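Local coordinates for protein Rubredoxin\:oxygen oxidoreductase (Desulfovibrio gigas, PDB 1E5D) that reduces dioxygen to two water molecules by four electrons, using a non-haem diiron centre in a beta-lactamase-like domain and FMN in a flavodoxin-like domain, at residues Ser276-Cys282 with Ala389-Arg394. Numbering follows the deposited sequence.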
loop_
_atom_site.group_PDB
_atom_site.type_symbol
_atom_site.label_atom_id
_atom_site.label_comp_id
_atom_site.label_asym_id
_atom_site.label_seq_id
_atom_site.Cartn_x
_atom_site.Cartn_y
_atom_site.Cartn_z
ATOM N N SER A 276 -23.046 15.007 -3.804
ATOM C CA SER A 276 -24.399 14.478 -3.652
ATOM C C SER A 276 -24.654 14.093 -2.205
ATOM O O SER A 276 -25.714 14.354 -1.641
ATOM C CB SER A 276 -24.619 13.269 -4.562
ATOM O OG SER A 276 -23.886 13.423 -5.768
ATOM N N PHE A 277 -23.660 13.453 -1.580
ATOM C CA PHE A 277 -23.918 12.988 -0.216
ATOM C C PHE A 277 -24.171 14.187 0.688
ATOM O O PHE A 277 -25.032 14.178 1.569
ATOM C CB PHE A 277 -22.767 12.134 0.300
ATOM C CG PHE A 277 -22.880 10.664 -0.069
ATOM C CD1 PHE A 277 -23.929 9.895 0.411
ATOM C CD2 PHE A 277 -21.934 10.067 -0.889
ATOM C CE1 PHE A 277 -24.031 8.553 0.081
ATOM C CE2 PHE A 277 -22.034 8.729 -1.222
ATOM C CZ PHE A 277 -23.084 7.970 -0.738
ATOM N N ARG A 278 -23.381 15.235 0.440
ATOM C CA ARG A 278 -23.594 16.458 1.228
ATOM C C ARG A 278 -25.039 16.916 1.021
ATOM O O ARG A 278 -25.749 17.197 1.989
ATOM C CB ARG A 278 -22.570 17.516 0.853
ATOM C CG ARG A 278 -22.814 18.923 1.355
ATOM C CD ARG A 278 -22.079 19.962 0.515
ATOM N NE ARG A 278 -22.538 19.928 -0.873
ATOM C CZ ARG A 278 -23.208 20.871 -1.518
ATOM N NH1 ARG A 278 -23.541 22.007 -0.919
ATOM N NH2 ARG A 278 -23.554 20.684 -2.789
ATOM N N ASP A 279 -25.442 16.943 -0.248
ATOM C CA ASP A 279 -26.782 17.351 -0.648
ATOM C C ASP A 279 -27.855 16.585 0.120
ATOM O O ASP A 279 -28.877 17.158 0.486
ATOM C CB ASP A 279 -26.995 17.141 -2.145
ATOM C CG ASP A 279 -26.801 18.409 -2.950
ATOM O OD1 ASP A 279 -27.007 19.512 -2.403
ATOM O OD2 ASP A 279 -26.439 18.296 -4.140
ATOM N N GLU A 280 -27.588 15.308 0.357
ATOM C CA GLU A 280 -28.466 14.458 1.143
ATOM C C GLU A 280 -28.309 14.699 2.637
ATOM O O GLU A 280 -28.805 13.934 3.463
ATOM C CB GLU A 280 -28.184 12.983 0.829
ATOM C CG GLU A 280 -28.450 12.624 -0.628
ATOM C CD GLU A 280 -29.869 12.945 -1.064
ATOM O OE1 GLU A 280 -30.806 12.438 -0.410
ATOM O OE2 GLU A 280 -30.032 13.702 -2.044
ATOM N N GLY A 281 -27.596 15.764 3.001
ATOM C CA GLY A 281 -27.361 16.055 4.401
ATOM C C GLY A 281 -26.412 15.107 5.107
ATOM O O GLY A 281 -26.519 14.874 6.311
ATOM N N CYS A 282 -25.452 14.538 4.381
ATOM C CA CYS A 282 -24.434 13.742 5.058
ATOM C C CYS A 282 -23.179 14.558 5.304
ATOM O O CYS A 282 -22.933 15.550 4.622
ATOM C CB CYS A 282 -24.055 12.519 4.228
ATOM S SG CYS A 282 -25.453 11.429 3.890
ATOM N N ALA A 389 -25.596 7.834 -4.692
ATOM C CA ALA A 389 -25.492 8.582 -3.450
ATOM C C ALA A 389 -26.838 8.701 -2.745
ATOM O O ALA A 389 -26.921 8.649 -1.518
ATOM C CB ALA A 389 -24.942 9.977 -3.715
ATOM N N GLN A 390 -27.901 8.867 -3.528
ATOM C CA GLN A 390 -29.233 8.994 -2.938
ATOM C C GLN A 390 -29.726 7.673 -2.374
ATOM O O GLN A 390 -30.297 7.633 -1.280
ATOM C CB GLN A 390 -30.211 9.540 -3.979
ATOM C CG GLN A 390 -30.318 11.059 -3.871
ATOM C CD GLN A 390 -30.967 11.664 -5.095
ATOM O OE1 GLN A 390 -31.553 10.951 -5.907
ATOM N NE2 GLN A 390 -30.855 12.979 -5.216
ATOM N N THR A 391 -29.504 6.579 -3.095
ATOM C CA THR A 391 -29.882 5.275 -2.560
ATOM C C THR A 391 -29.201 4.992 -1.228
ATOM O O THR A 391 -29.834 4.710 -0.208
ATOM C CB THR A 391 -29.520 4.170 -3.565
ATOM O OG1 THR A 391 -30.222 4.440 -4.788
ATOM C CG2 THR A 391 -29.959 2.798 -3.081
ATOM N N ILE A 392 -27.870 5.070 -1.232
ATOM C CA ILE A 392 -27.125 4.784 -0.004
ATOM C C ILE A 392 -27.543 5.722 1.119
ATOM O O ILE A 392 -27.832 5.296 2.244
ATOM C CB ILE A 392 -25.609 4.862 -0.263
ATOM C CG1 ILE A 392 -25.082 3.708 -1.118
ATOM C CG2 ILE A 392 -24.849 4.963 1.048
ATOM C CD1 ILE A 392 -23.797 3.998 -1.859
ATOM N N ALA A 393 -27.603 7.030 0.856
ATOM C CA ALA A 393 -28.010 7.935 1.931
ATOM C C ALA A 393 -29.404 7.600 2.446
ATOM O O ALA A 393 -29.672 7.719 3.640
ATOM C CB ALA A 393 -27.973 9.375 1.465
ATOM N N ARG A 394 -30.292 7.186 1.545
ATOM C CA ARG A 394 -31.651 6.877 1.986
ATOM C C ARG A 394 -31.565 5.757 3.015
ATOM O O ARG A 394 -32.135 5.808 4.096
ATOM C CB ARG A 394 -32.549 6.459 0.831
ATOM C CG ARG A 394 -33.823 7.272 0.686
ATOM C CD ARG A 394 -34.006 7.805 -0.725
ATOM N NE ARG A 394 -33.785 9.246 -0.813
ATOM C CZ ARG A 394 -34.101 9.996 -1.862
ATOM N NH1 ARG A 394 -34.660 9.440 -2.930
ATOM N NH2 ARG A 394 -33.861 11.301 -1.856
#
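The ring of F277 lies flat against A389, whose CB stands 3.9 Å from the ring centroid and only 5° off the normal, a CH-pi contact over one face. The rim of the same ring reaches the next turn of helix 379-400: CE1 meets I392 CG2 at 3.8 Å, close to the ring plane, and CD1 touches A393 CB. S276 packs on A389 through its CB, while its hydroxyl turns back to V272 O. Beyond the ring, E280 lays its CB 3.7 Å from A393 CB, and C282 SG approaches that methyl. The E280 side chain, bent at chi2 (-57°), crosses that of Q390 at about a right angle and sets OE2 beside Q390 CG. OE2 accepts a weak hydrogen bond from Q390 NE2 (3.4 Å, 142°), and OE1 forms a salt bridge with R394 NH2 at 3.6 Å, the carboxylate and guanidinium planes being strongly inclined. A Schellman motif with G281 at C-prime closes helix 265-279 and leads into strand 283-288. F277 also rests on V255 and I308 of the parallel sheet. The contact joins the first and last helices of the flavodoxin-like domain, side by side on one face of its five-stranded 2-1-3-4-5 sheet.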